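Local coordinates for protein nitrilotriacetate monooxygenase (Burkholderia pseudomallei, PDB 3SDO) that probably acts as a flavin (FMN)-dependent monooxygenase of the NtaA/SnaA/DszA family, using molecular oxygen to oxidise its substrate, at residues D186-L191 / E201-I206; K268-I273 / D433-P438; S101-P106 / Y140-P145. All coordinates share one frame; numbering follows the deposited sequence.

Interaction 1 (D186-L191 / E201-I206); sequences DKLHRL and EGPLNI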
ATOM      1  N   ASP A 186      23.612  20.492   5.658  1.00 28.90           N
ATOM      2  CA  ASP A 186      24.389  19.626   6.525  1.00 29.67           C
ATOM      3  C   ASP A 186      23.531  18.711   7.368  1.00 28.81           C
ATOM      4  O   ASP A 186      24.078  17.860   8.078  1.00 29.07           O
ATOM      5  CB  ASP A 186      25.281  20.456   7.436  1.00 31.31           C
ATOM      6  CG  ASP A 186      26.403  21.142   6.679  1.00 34.10           C
ATOM      7  OD1 ASP A 186      26.614  20.825   5.482  1.00 37.60           O
ATOM      8  OD2 ASP A 186      27.072  21.994   7.285  1.00 38.69           O
ATOM      9  N   LYS A 187      22.203  18.854   7.279  1.00 27.47           N
ATOM     10  CA  LYS A 187      21.275  17.952   7.984  1.00 26.81           C
ATOM     11  C   LYS A 187      20.536  16.971   7.045  1.00 26.07           C
ATOM     12  O   LYS A 187      19.537  16.351   7.451  1.00 24.71           O
ATOM     13  CB  LYS A 187      20.265  18.772   8.795  1.00 26.42           C
ATOM     14  CG  LYS A 187      20.928  19.660   9.838  1.00 27.97           C
ATOM     15  CD  LYS A 187      19.911  20.408  10.689  1.00 29.48           C
ATOM     16  CE  LYS A 187      20.577  21.175  11.821  1.00 32.20           C
ATOM     17  NZ  LYS A 187      19.615  22.206  12.306  1.00 36.34           N
ATOM     18  N   LEU A 188      21.023  16.882   5.800  1.00 26.06           N
ATOM     19  CA  LEU A 188      20.585  15.904   4.786  1.00 25.14           C
ATOM     20  C   LEU A 188      21.766  15.031   4.467  1.00 26.19           C
ATOM     21  O   LEU A 188      22.858  15.551   4.207  1.00 26.65           O
ATOM     22  CB  LEU A 188      20.155  16.604   3.508  1.00 24.83           C
ATOM     23  CG  LEU A 188      19.883  15.735   2.268  1.00 24.26           C
ATOM     24  CD1 LEU A 188      18.776  14.733   2.522  1.00 21.86           C
ATOM     25  CD2 LEU A 188      19.544  16.602   1.041  1.00 25.48           C
ATOM     26  N   HIS A 189      21.563  13.718   4.472  1.00 26.00           N
ATOM     27  CA  HIS A 189      22.672  12.765   4.392  1.00 27.21           C
ATOM     28  C   HIS A 189      22.471  11.819   3.227  1.00 27.07           C
ATOM     29  O   HIS A 189      21.388  11.265   3.053  1.00 25.55           O
ATOM     30  CB  HIS A 189      22.757  11.935   5.683  1.00 26.90           C
ATOM     31  CG  HIS A 189      22.810  12.767   6.926  1.00 27.80           C
ATOM     32  ND1 HIS A 189      23.998  13.205   7.478  1.00 27.66           N
ATOM     33  CD2 HIS A 189      21.821  13.272   7.704  1.00 25.74           C
ATOM     34  CE1 HIS A 189      23.737  13.938   8.548  1.00 28.70           C
ATOM     35  NE2 HIS A 189      22.423  13.996   8.706  1.00 27.77           N
ATOM     36  N   ARG A 190      23.528  11.633   2.439  1.00 27.87           N
ATOM     37  CA  ARG A 190      23.576  10.564   1.449  1.00 28.75           C
ATOM     38  C   ARG A 190      23.854   9.230   2.153  1.00 28.51           C
ATOM     39  O   ARG A 190      24.442   9.211   3.224  1.00 29.11           O
ATOM     40  CB  ARG A 190      24.678  10.829   0.430  1.00 30.46           C
ATOM     41  CG  ARG A 190      24.285  11.772  -0.677  1.00 33.57           C
ATOM     42  CD  ARG A 190      25.092  11.478  -1.932  1.00 38.57           C
ATOM     43  NE  ARG A 190      26.513  11.465  -1.617  1.00 42.99           N
ATOM     44  CZ  ARG A 190      27.455  10.955  -2.397  1.00 49.80           C
ATOM     45  NH1 ARG A 190      28.734  11.003  -1.995  1.00 53.20           N
ATOM     46  NH2 ARG A 190      27.147  10.386  -3.566  1.00 50.62           N
ATOM     47  N   LEU A 191      23.413   8.121   1.568  1.00 27.13           N
ATOM     48  CA  LEU A 191      23.687   6.813   2.139  1.00 26.85           C
ATOM     49  C   LEU A 191      24.948   6.181   1.525  1.00 27.13           C
ATOM     50  O   LEU A 191      25.778   5.632   2.228  1.00 27.39           O
ATOM     51  CB  LEU A 191      22.483   5.878   1.940  1.00 25.92           C
ATOM     52  CG  LEU A 191      22.584   4.527   2.665  1.00 27.33           C
ATOM     53  CD1 LEU A 191      22.584   4.735   4.180  1.00 28.45           C
ATOM     54  CD2 LEU A 191      21.436   3.592   2.239  1.00 27.07           C
ATOM     55  N   GLU A 201      22.323   4.935  -3.431  1.00 24.72           N
ATOM     56  CA  GLU A 201      23.017   6.150  -3.048  1.00 25.82           C
ATOM     57  C   GLU A 201      22.240   6.971  -2.024  1.00 25.11           C
ATOM     58  O   GLU A 201      22.835   7.507  -1.078  1.00 25.02           O
ATOM     59  CB  GLU A 201      23.303   6.976  -4.291  1.00 26.72           C
ATOM     60  CG  GLU A 201      24.093   8.238  -4.058  1.00 30.87           C
ATOM     61  CD  GLU A 201      24.372   8.944  -5.363  1.00 35.64           C
ATOM     62  OE1 GLU A 201      25.276   8.492  -6.086  1.00 37.99           O
ATOM     63  OE2 GLU A 201      23.658   9.927  -5.674  1.00 40.67           O
ATOM     64  N   GLY A 202      20.923   7.074  -2.213  1.00 23.90           N
ATOM     65  CA  GLY A 202      20.113   8.003  -1.416  1.00 23.97           C
ATOM     66  C   GLY A 202      20.455   9.426  -1.824  1.00 24.06           C
ATOM     67  O   GLY A 202      21.124   9.634  -2.830  1.00 23.90           O
ATOM     68  N   PRO A 203      19.959  10.428  -1.079  1.00 24.07           N
ATOM     69  CA  PRO A 203      19.109  10.322   0.076  1.00 23.35           C
ATOM     70  C   PRO A 203      17.675   9.964  -0.292  1.00 22.40           C
ATOM     71  O   PRO A 203      17.292   9.997  -1.467  1.00 22.36           O
ATOM     72  CB  PRO A 203      19.124  11.741   0.662  1.00 24.36           C
ATOM     73  CG  PRO A 203      19.963  12.589  -0.251  1.00 24.81           C
ATOM     74  CD  PRO A 203      20.117  11.827  -1.510  1.00 24.61           C
ATOM     75  N   LEU A 204      16.899   9.629   0.728  1.00 21.30           N
ATOM     76  CA  LEU A 204      15.457   9.491   0.593  1.00 20.07           C
ATOM     77  C   LEU A 204      14.807  10.859   0.401  1.00 20.21           C
ATOM     78  O   LEU A 204      15.347  11.878   0.880  1.00 21.09           O
ATOM     79  CB  LEU A 204      14.897   8.831   1.849  1.00 19.49           C
ATOM     80  CG  LEU A 204      13.538   8.134   1.707  1.00 18.54           C
ATOM     81  CD1 LEU A 204      13.579   6.981   0.673  1.00 17.95           C
ATOM     82  CD2 LEU A 204      13.070   7.601   3.043  1.00 15.78           C
ATOM     83  N   ASN A 205      13.640  10.874  -0.263  1.00 19.51           N
ATOM     84  CA  ASN A 205      12.901  12.111  -0.539  1.00 19.66           C
ATOM     85  C   ASN A 205      11.661  12.289   0.346  1.00 19.01           C
ATOM     86  O   ASN A 205      10.669  12.898  -0.051  1.00 19.22           O
ATOM     87  CB  ASN A 205      12.563  12.259  -2.033  1.00 20.12           C
ATOM     88  CG  ASN A 205      11.701  11.140  -2.565  1.00 20.18           C
ATOM     89  OD1 ASN A 205      11.383  10.192  -1.854  1.00 21.46           O
ATOM     90  ND2 ASN A 205      11.326  11.245  -3.834  1.00 19.18           N
ATOM     91  N   ILE A 206      11.748  11.784   1.572  1.00 18.55           N
ATOM     92  CA  ILE A 206      10.723  12.040   2.581  1.00 17.97           C
ATOM     93  C   ILE A 206      11.378  12.010   3.962  1.00 18.33           C
ATOM     94  O   ILE A 206      12.365  11.283   4.198  1.00 19.07           O
ATOM     95  CB  ILE A 206       9.563  11.049   2.473  1.00 17.13           C
ATOM     96  CG1 ILE A 206       8.435  11.443   3.430  1.00 18.73           C
ATOM     97  CG2 ILE A 206      10.062   9.613   2.732  1.00 15.66           C
ATOM     98  CD1 ILE A 206       7.138  10.639   3.216  1.00 16.49           C
TER
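Leu191 and Glu201 meet at the root of a beta hairpin: the short antiparallel strands 193-194 and 199-200 lie just beyond them, in an excursion from the luciferase-like TIM-barrel fold. Leu191 N donates to Glu201 O at 2.8 Å, with an N-H...O angle of 141°. Leu191 CB also lies against that oxygen.

Farther out, Arg190 and Glu201 form a long salt bridge, NH2 to OE1 3.7 Å, with the guanidinium and carboxylate planes 67° apart. It is a secondary attraction for both. Arg190 NH2 has a salt bridge to Asp192, while Glu201 OE2 is hydrogen-bonded to Tyr64 OH of the second subunit, which also supplies Asn139, whose OD1 takes the N-H of the buried Gly202. The His189 side chain starts away from the contact, and its NE2 is bonded to Asp169.

Pro203, which follows a cis peptide bond, fills the apolar end. Leu188 crosses it at about a right angle; with CG swung anti to the backbone N (chi1 170°), its CD1 comes within 3.5 Å of Pro203 CB. The carbonyl of Pro203 is satisfied by Tyr107 OH of helix 106-119. The same ring carbon, Pro203 CB, also lies 3.3 Å from His189 O.

Interaction 2 (K268-I273 / D433-P438); sequences KVFPGI and DHLGLP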
ATOM      1  N   LYS A 268      10.254  -6.766  21.860  1.00 20.88           N
ATOM      2  CA  LYS A 268       9.015  -7.320  22.373  1.00 21.60           C
ATOM      3  C   LYS A 268       8.702  -8.676  21.725  1.00 21.88           C
ATOM      4  O   LYS A 268       8.822  -8.837  20.501  1.00 24.06           O
ATOM      5  CB  LYS A 268       7.858  -6.349  22.105  1.00 20.72           C
ATOM      6  CG  LYS A 268       8.088  -4.915  22.589  1.00 22.65           C
ATOM      7  CD  LYS A 268       8.257  -4.820  24.105  1.00 25.10           C
ATOM      8  CE  LYS A 268       8.234  -3.367  24.512  1.00 28.10           C
ATOM      9  NZ  LYS A 268       8.400  -3.114  25.951  1.00 28.34           N
ATOM     10  N   VAL A 269       8.270  -9.641  22.519  1.00 21.41           N
ATOM     11  CA  VAL A 269       7.901 -10.959  21.990  1.00 20.91           C
ATOM     12  C   VAL A 269       6.399 -11.179  22.143  1.00 21.17           C
ATOM     13  O   VAL A 269       5.875 -11.155  23.262  1.00 21.67           O
ATOM     14  CB  VAL A 269       8.687 -12.074  22.675  1.00 21.05           C
ATOM     15  CG1 VAL A 269       8.187 -13.442  22.238  1.00 19.81           C
ATOM     16  CG2 VAL A 269      10.206 -11.931  22.400  1.00 20.40           C
ATOM     17  N   PHE A 270       5.730 -11.406  21.010  1.00 20.96           N
ATOM     18  CA  PHE A 270       4.269 -11.494  20.914  1.00 20.99           C
ATOM     19  C   PHE A 270       3.821 -12.809  20.253  1.00 20.89           C
ATOM     20  O   PHE A 270       3.656 -12.880  19.033  1.00 22.06           O
ATOM     21  CB  PHE A 270       3.750 -10.304  20.092  1.00 21.47           C
ATOM     22  CG  PHE A 270       4.024  -8.944  20.722  1.00 22.06           C
ATOM     23  CD1 PHE A 270       4.096  -8.773  22.110  1.00 25.23           C
ATOM     24  CD2 PHE A 270       4.184  -7.836  19.931  1.00 21.66           C
ATOM     25  CE1 PHE A 270       4.321  -7.501  22.663  1.00 25.29           C
ATOM     26  CE2 PHE A 270       4.375  -6.582  20.470  1.00 21.31           C
ATOM     27  CZ  PHE A 270       4.455  -6.400  21.811  1.00 23.56           C
ATOM     28  N   PRO A 271       3.638 -13.871  21.040  1.00 20.27           N
ATOM     29  CA  PRO A 271       3.159 -15.082  20.385  1.00 20.58           C
ATOM     30  C   PRO A 271       1.731 -14.915  19.917  1.00 19.81           C
ATOM     31  O   PRO A 271       0.980 -14.150  20.510  1.00 19.52           O
ATOM     32  CB  PRO A 271       3.240 -16.156  21.467  1.00 20.65           C
ATOM     33  CG  PRO A 271       3.577 -15.493  22.694  1.00 21.69           C
ATOM     34  CD  PRO A 271       3.835 -14.047  22.478  1.00 20.49           C
ATOM     35  N   GLY A 272       1.400 -15.613  18.840  1.00 19.71           N
ATOM     36  CA  GLY A 272       0.071 -15.651  18.276  1.00 19.72           C
ATOM     37  C   GLY A 272      -0.831 -16.608  19.003  1.00 20.70           C
ATOM     38  O   GLY A 272      -0.416 -17.723  19.333  1.00 20.99           O
ATOM     39  N   ILE A 273      -2.048 -16.156  19.296  1.00 20.01           N
ATOM     40  CA  ILE A 273      -3.032 -16.969  19.967  1.00 21.25           C
ATOM     41  C   ILE A 273      -4.375 -16.636  19.368  1.00 21.85           C
ATOM     42  O   ILE A 273      -4.552 -15.536  18.800  1.00 21.47           O
ATOM     43  CB  ILE A 273      -3.086 -16.731  21.501  1.00 21.95           C
ATOM     44  CG1 ILE A 273      -3.370 -15.259  21.835  1.00 21.90           C
ATOM     45  CG2 ILE A 273      -1.777 -17.144  22.132  1.00 21.89           C
ATOM     46  CD1 ILE A 273      -3.676 -15.006  23.336  1.00 21.75           C
ATOM     47  N   ASP A 433       5.362   4.652  21.347  1.00 20.37           N
ATOM     48  CA  ASP A 433       4.740   5.036  22.627  1.00 21.08           C
ATOM     49  C   ASP A 433       3.837   3.940  23.213  1.00 20.30           C
ATOM     50  O   ASP A 433       3.904   3.637  24.424  1.00 19.04           O
ATOM     51  CB  ASP A 433       3.860   6.272  22.471  1.00 22.05           C
ATOM     52  CG  ASP A 433       4.624   7.552  22.212  1.00 25.79           C
ATOM     53  OD1 ASP A 433       5.848   7.658  22.507  1.00 29.39           O
ATOM     54  OD2 ASP A 433       3.947   8.493  21.717  1.00 28.42           O
ATOM     55  N   HIS A 434       2.972   3.368  22.376  1.00 19.93           N
ATOM     56  CA  HIS A 434       2.054   2.316  22.823  1.00 20.63           C
ATOM     57  C   HIS A 434       2.829   1.125  23.355  1.00 20.01           C
ATOM     58  O   HIS A 434       2.434   0.514  24.348  1.00 19.03           O
ATOM     59  CB  HIS A 434       1.170   1.770  21.689  1.00 21.18           C
ATOM     60  CG  HIS A 434       0.279   2.780  21.057  1.00 27.10           C
ATOM     61  ND1 HIS A 434      -0.091   3.955  21.684  1.00 31.99           N
ATOM     62  CD2 HIS A 434      -0.328   2.788  19.840  1.00 30.31           C
ATOM     63  CE1 HIS A 434      -0.859   4.656  20.866  1.00 33.63           C
ATOM     64  NE2 HIS A 434      -1.036   3.959  19.753  1.00 31.82           N
ATOM     65  N   LEU A 435       3.890   0.755  22.639  1.00 19.47           N
ATOM     66  CA  LEU A 435       4.660  -0.442  22.964  1.00 19.24           C
ATOM     67  C   LEU A 435       5.723  -0.181  24.023  1.00 19.23           C
ATOM     68  O   LEU A 435       6.401  -1.112  24.440  1.00 19.52           O
ATOM     69  CB  LEU A 435       5.309  -1.049  21.703  1.00 19.04           C
ATOM     70  CG  LEU A 435       4.349  -1.475  20.575  1.00 19.03           C
ATOM     71  CD1 LEU A 435       5.115  -2.070  19.382  1.00 17.46           C
ATOM     72  CD2 LEU A 435       3.259  -2.449  21.102  1.00 18.08           C
ATOM     73  N   GLY A 436       5.869   1.067  24.449  1.00 19.17           N
ATOM     74  CA  GLY A 436       6.837   1.426  25.457  1.00 19.92           C
ATOM     75  C   GLY A 436       8.246   1.403  24.904  1.00 20.45           C
ATOM     76  O   GLY A 436       9.204   1.206  25.655  1.00 19.68           O
ATOM     77  N   LEU A 437       8.370   1.569  23.584  1.00 20.61           N
ATOM     78  CA  LEU A 437       9.685   1.673  22.946  1.00 21.11           C
ATOM     79  C   LEU A 437      10.128   3.145  22.904  1.00 21.26           C
ATOM     80  O   LEU A 437       9.302   4.033  22.722  1.00 21.50           O
ATOM     81  CB  LEU A 437       9.640   1.119  21.525  1.00 20.25           C
ATOM     82  CG  LEU A 437       9.319  -0.366  21.378  1.00 21.09           C
ATOM     83  CD1 LEU A 437       8.999  -0.690  19.925  1.00 20.88           C
ATOM     84  CD2 LEU A 437      10.463  -1.244  21.889  1.00 19.97           C
ATOM     85  N   PRO A 438      11.434   3.402  23.048  1.00 22.61           N
ATOM     86  CA  PRO A 438      11.931   4.769  22.946  1.00 23.26           C
ATOM     87  C   PRO A 438      11.894   5.298  21.513  1.00 22.82           C
ATOM     88  O   PRO A 438      12.083   4.541  20.558  1.00 22.70           O
ATOM     89  CB  PRO A 438      13.378   4.672  23.431  1.00 23.78           C
ATOM     90  CG  PRO A 438      13.725   3.254  23.447  1.00 24.96           C
ATOM     91  CD  PRO A 438      12.485   2.440  23.428  1.00 23.33           C
TER
HETATM   92  O   HOH W   1      10.240  -1.303  26.311  1.00 14.67           O
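Lys268 reaches from the start of strand 268-277 to the C-terminal end of helix 431-435, where Gly436 takes a positive phi and closes the last turn in a Schellman motif. The tight part of the contact is the far end of the lysine. A bend at chi2 (-63°), with the chain extended beyond it, carries that end to the loop. Lys268 CE is modelled 2.9 Å from Leu435 O, unusually short for carbon and oxygen and so doubtful in detail. Lys268 NZ is 3.2 Å from that same oxygen, but the angle is too poor for a hydrogen bond. The attraction there is probably electrostatic, an ammonium group set beside carbonyls at a helix C-terminus.

The real polar link runs through water. Lys268 NZ donates to a water at 2.6 Å, and the water donates in turn to Gly436 O at 2.8 Å. This is the solvent side of the contact, with Gly436 itself exposed.

Apolar contacts are looser. Leu437 slides past Lys268 in the opposite direction and leaves its CD2 4.0 Å from Lys268 CE. Deeper in, Leu435 and Phe270 are both buried and cross at a slant, with 4.2 Å between Leu435 CD2 and Phe270 CZ.

The contact fastens the C-terminal region to the barrel sheet of this luciferase-like fold. Strand 268-277 runs parallel to strands 235-238 and 393-396, and His11 of strand 11-15 touches both Phe270 and Leu435. On the helix side, His434 is hydrogen-bonded through NE2 to Lys92 O.

Interaction 3 (S101-P106 / Y140-P145); sequences SSYSEP and YGRPHP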
ATOM      1  N   SER A 101      11.452  -8.768   1.686  1.00 25.84           N
ATOM      2  CA  SER A 101      12.772  -8.252   1.374  1.00 26.46           C
ATOM      3  C   SER A 101      13.239  -8.688  -0.003  1.00 26.91           C
ATOM      4  O   SER A 101      14.018  -7.989  -0.606  1.00 27.04           O
ATOM      5  CB  SER A 101      13.809  -8.769   2.374  1.00 26.92           C
ATOM      6  OG  SER A 101      13.352  -8.602   3.687  1.00 28.54           O
ATOM      7  N   SER A 102      12.802  -9.854  -0.476  1.00 27.27           N
ATOM      8  CA  SER A 102      13.338 -10.404  -1.745  1.00 28.52           C
ATOM      9  C   SER A 102      12.672  -9.807  -2.970  1.00 27.63           C
ATOM     10  O   SER A 102      13.275  -9.764  -4.040  1.00 28.25           O
ATOM     11  CB  SER A 102      13.197 -11.925  -1.788  1.00 28.96           C
ATOM     12  OG  SER A 102      13.829 -12.524  -0.668  1.00 32.21           O
ATOM     13  N   TYR A 103      11.451  -9.303  -2.813  1.00 26.63           N
ATOM     14  CA  TYR A 103      10.657  -8.894  -3.967  1.00 26.46           C
ATOM     15  C   TYR A 103      10.208  -7.435  -3.903  1.00 26.38           C
ATOM     16  O   TYR A 103       9.166  -7.084  -4.422  1.00 24.98           O
ATOM     17  CB  TYR A 103       9.468  -9.849  -4.119  1.00 26.70           C
ATOM     18  CG  TYR A 103       9.906 -11.300  -4.180  1.00 27.25           C
ATOM     19  CD1 TYR A 103      10.805 -11.726  -5.143  1.00 28.00           C
ATOM     20  CD2 TYR A 103       9.481 -12.223  -3.228  1.00 28.86           C
ATOM     21  CE1 TYR A 103      11.230 -13.057  -5.200  1.00 29.47           C
ATOM     22  CE2 TYR A 103       9.889 -13.561  -3.285  1.00 29.30           C
ATOM     23  CZ  TYR A 103      10.770 -13.962  -4.269  1.00 30.22           C
ATOM     24  OH  TYR A 103      11.184 -15.274  -4.315  1.00 31.66           O
ATOM     25  N   SER A 104      11.041  -6.603  -3.284  1.00 27.19           N
ATOM     26  CA  SER A 104      10.792  -5.171  -3.152  1.00 27.66           C
ATOM     27  C   SER A 104      12.118  -4.451  -3.251  1.00 27.65           C
ATOM     28  O   SER A 104      13.157  -4.956  -2.788  1.00 28.45           O
ATOM     29  CB  SER A 104      10.221  -4.875  -1.796  1.00 28.03           C
ATOM     30  OG  SER A 104      11.265  -5.042  -0.831  1.00 30.03           O
ATOM     31  N   GLU A 105      12.105  -3.283  -3.868  1.00 26.40           N
ATOM     32  CA  GLU A 105      13.308  -2.444  -3.894  1.00 26.04           C
ATOM     33  C   GLU A 105      13.393  -1.679  -2.574  1.00 23.99           C
ATOM     34  O   GLU A 105      12.423  -1.030  -2.183  1.00 22.00           O
ATOM     35  CB  GLU A 105      13.267  -1.469  -5.071  1.00 26.32           C
ATOM     36  CG  GLU A 105      13.568  -2.099  -6.406  1.00 30.78           C
ATOM     37  CD  GLU A 105      15.085  -2.332  -6.671  1.00 37.02           C
ATOM     38  OE1 GLU A 105      15.959  -1.799  -5.937  1.00 40.66           O
ATOM     39  OE2 GLU A 105      15.402  -3.041  -7.650  1.00 40.52           O
ATOM     40  N   PRO A 106      14.556  -1.724  -1.896  1.00 22.82           N
ATOM     41  CA  PRO A 106      14.643  -1.018  -0.611  1.00 22.15           C
ATOM     42  C   PRO A 106      14.261   0.472  -0.680  1.00 20.89           C
ATOM     43  O   PRO A 106      13.652   0.978   0.254  1.00 19.12           O
ATOM     44  CB  PRO A 106      16.119  -1.169  -0.207  1.00 22.90           C
ATOM     45  CG  PRO A 106      16.814  -1.743  -1.373  1.00 24.10           C
ATOM     46  CD  PRO A 106      15.816  -2.403  -2.245  1.00 23.54           C
ATOM     47  N   TYR A 140       8.022 -12.717 -10.055  1.00 26.25           N
ATOM     48  CA  TYR A 140       9.061 -11.698 -10.028  1.00 26.92           C
ATOM     49  C   TYR A 140      10.307 -12.087 -10.845  1.00 29.52           C
ATOM     50  O   TYR A 140      11.388 -11.538 -10.631  1.00 29.74           O
ATOM     51  CB  TYR A 140       9.460 -11.387  -8.565  1.00 25.47           C
ATOM     52  CG  TYR A 140       8.344 -10.831  -7.727  1.00 23.80           C
ATOM     53  CD1 TYR A 140       8.061  -9.464  -7.715  1.00 23.84           C
ATOM     54  CD2 TYR A 140       7.532 -11.663  -6.977  1.00 24.04           C
ATOM     55  CE1 TYR A 140       7.024  -8.959  -6.939  1.00 21.21           C
ATOM     56  CE2 TYR A 140       6.500 -11.164  -6.200  1.00 23.25           C
ATOM     57  CZ  TYR A 140       6.244  -9.808  -6.181  1.00 21.99           C
ATOM     58  OH  TYR A 140       5.193  -9.319  -5.389  1.00 21.03           O
ATOM     59  N   GLY A 141      10.150 -13.015 -11.791  1.00 31.85           N
ATOM     60  CA  GLY A 141      11.241 -13.435 -12.646  1.00 34.35           C
ATOM     61  C   GLY A 141      12.351 -14.201 -11.958  1.00 36.44           C
ATOM     62  O   GLY A 141      13.476 -14.251 -12.466  1.00 37.22           O
ATOM     63  N   ARG A 142      12.033 -14.819 -10.820  1.00 37.82           N
ATOM     64  CA  ARG A 142      13.006 -15.585 -10.045  1.00 39.75           C
ATOM     65  C   ARG A 142      12.342 -16.873  -9.565  1.00 40.37           C
ATOM     66  O   ARG A 142      12.135 -17.055  -8.374  1.00 40.18           O
ATOM     67  CB  ARG A 142      13.558 -14.735  -8.883  1.00 39.68           C
ATOM     68  CG  ARG A 142      14.566 -13.672  -9.351  1.00 42.05           C
ATOM     69  CD  ARG A 142      15.011 -12.730  -8.245  1.00 45.90           C
ATOM     70  NE  ARG A 142      14.173 -11.532  -8.134  1.00 47.81           N
ATOM     71  CZ  ARG A 142      14.238 -10.654  -7.134  1.00 49.74           C
ATOM     72  NH1 ARG A 142      15.103 -10.822  -6.133  1.00 51.50           N
ATOM     73  NH2 ARG A 142      13.432  -9.598  -7.128  1.00 50.21           N
ATOM     74  N   PRO A 143      12.020 -17.784 -10.506  1.00 41.98           N
ATOM     75  CA  PRO A 143      11.256 -18.990 -10.182  1.00 42.96           C
ATOM     76  C   PRO A 143      11.962 -19.988  -9.229  1.00 44.15           C
ATOM     77  O   PRO A 143      11.293 -20.860  -8.675  1.00 44.30           O
ATOM     78  CB  PRO A 143      11.016 -19.633 -11.559  1.00 43.66           C
ATOM     79  CG  PRO A 143      12.109 -19.134 -12.412  1.00 43.95           C
ATOM     80  CD  PRO A 143      12.439 -17.766 -11.921  1.00 42.71           C
ATOM     81  N   HIS A 144      13.285 -19.861  -9.054  1.00 44.89           N
ATOM     82  CA  HIS A 144      14.042 -20.717  -8.129  1.00 45.82           C
ATOM     83  C   HIS A 144      14.987 -19.899  -7.215  1.00 45.92           C
ATOM     84  O   HIS A 144      16.209 -19.890  -7.421  1.00 46.37           O
ATOM     85  CB  HIS A 144      14.865 -21.739  -8.915  1.00 46.96           C
ATOM     86  CG  HIS A 144      14.082 -22.510  -9.935  1.00 48.05           C
ATOM     87  ND1 HIS A 144      14.167 -22.253 -11.286  1.00 50.42           N
ATOM     88  CD2 HIS A 144      13.225 -23.550  -9.804  1.00 49.46           C
ATOM     89  CE1 HIS A 144      13.385 -23.090 -11.946  1.00 50.94           C
ATOM     90  NE2 HIS A 144      12.800 -23.886 -11.069  1.00 51.35           N
ATOM     91  N   PRO A 145      14.428 -19.221  -6.196  1.00 45.10           N
ATOM     92  CA  PRO A 145      15.251 -18.444  -5.252  1.00 45.09           C
ATOM     93  C   PRO A 145      16.314 -19.278  -4.520  1.00 45.80           C
ATOM     94  O   PRO A 145      16.081 -20.452  -4.216  1.00 45.35           O
ATOM     95  CB  PRO A 145      14.230 -17.911  -4.242  1.00 44.37           C
ATOM     96  CG  PRO A 145      12.891 -17.983  -4.951  1.00 44.13           C
ATOM     97  CD  PRO A 145      12.992 -19.159  -5.872  1.00 44.64           C
TER
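Tyr103 lies against Tyr140, and this pair accounts for most of the surface buried between the two loops. The rings are nearly parallel, with planes at 15°, but offset so much that little of one ring lies over the other; their centroids are 4.7 Å apart. What sits over the middle of the Tyr140 ring is Tyr103 CB, 3.6 Å from the centroid and only 2° off the normal, a well-centred CH-pi contact. The Tyr103 ring is thereby displaced toward the root of its partner, with CD1 3.7 Å from Tyr140 CG and equally close to CB.

Arg142 is the third main contributor. Its chain bends at chi3, and its guanidinium lies at the edge of the Tyr103 ring, presenting a face to CD1. Arg142 NH1 makes a weak hydrogen bond to Ser102 O at 3.0 Å, the N-H...O angle being just 121°. Ser102 CB lies over a face of the Tyr103 ring, and beyond the ring's far end Tyr103 OH meets Pro145 CG at 3.3 Å.

The dimer partner completes the polar links: Asn108 of the second subunit binds Tyr140 OH through OD1 and Tyr103 O through ND2. Pro145 also lies near His147, a predicted FMN-binding residue, so these loops probably border the flavin site.

In the barrel, segment 101-106 joins strand 94-100 to helix 106-119, a beta-to-alpha loop. Segment 140-145 belongs to the long connection from the adjacent parallel strand 124-129 to helix 150-165, whose His157 is hydrogen-bonded to Ser104 OG.

How the interactions relate
Interaction 2 is the buried contact, its centre about 12 Å from the centre of the chain; interaction 3 lies at the surface, and interaction 1 is partly buried on an excursion, its centre about 32 Å from that of the chain. Helix 106-119 gives the outer two common ground: it begins at the end of segment 101-106 and packs against segment 201-206. Their nearest atoms come within about 6 Å without touching, and both meet the second subunit, which no residue of interaction 2 does. A direct backbone bond and proline packing secure interaction 1, aromatic and CH-pi contacts dominate interaction 3, and interaction 2 combines leucine-phenylalanine packing with a water-mediated lysine link.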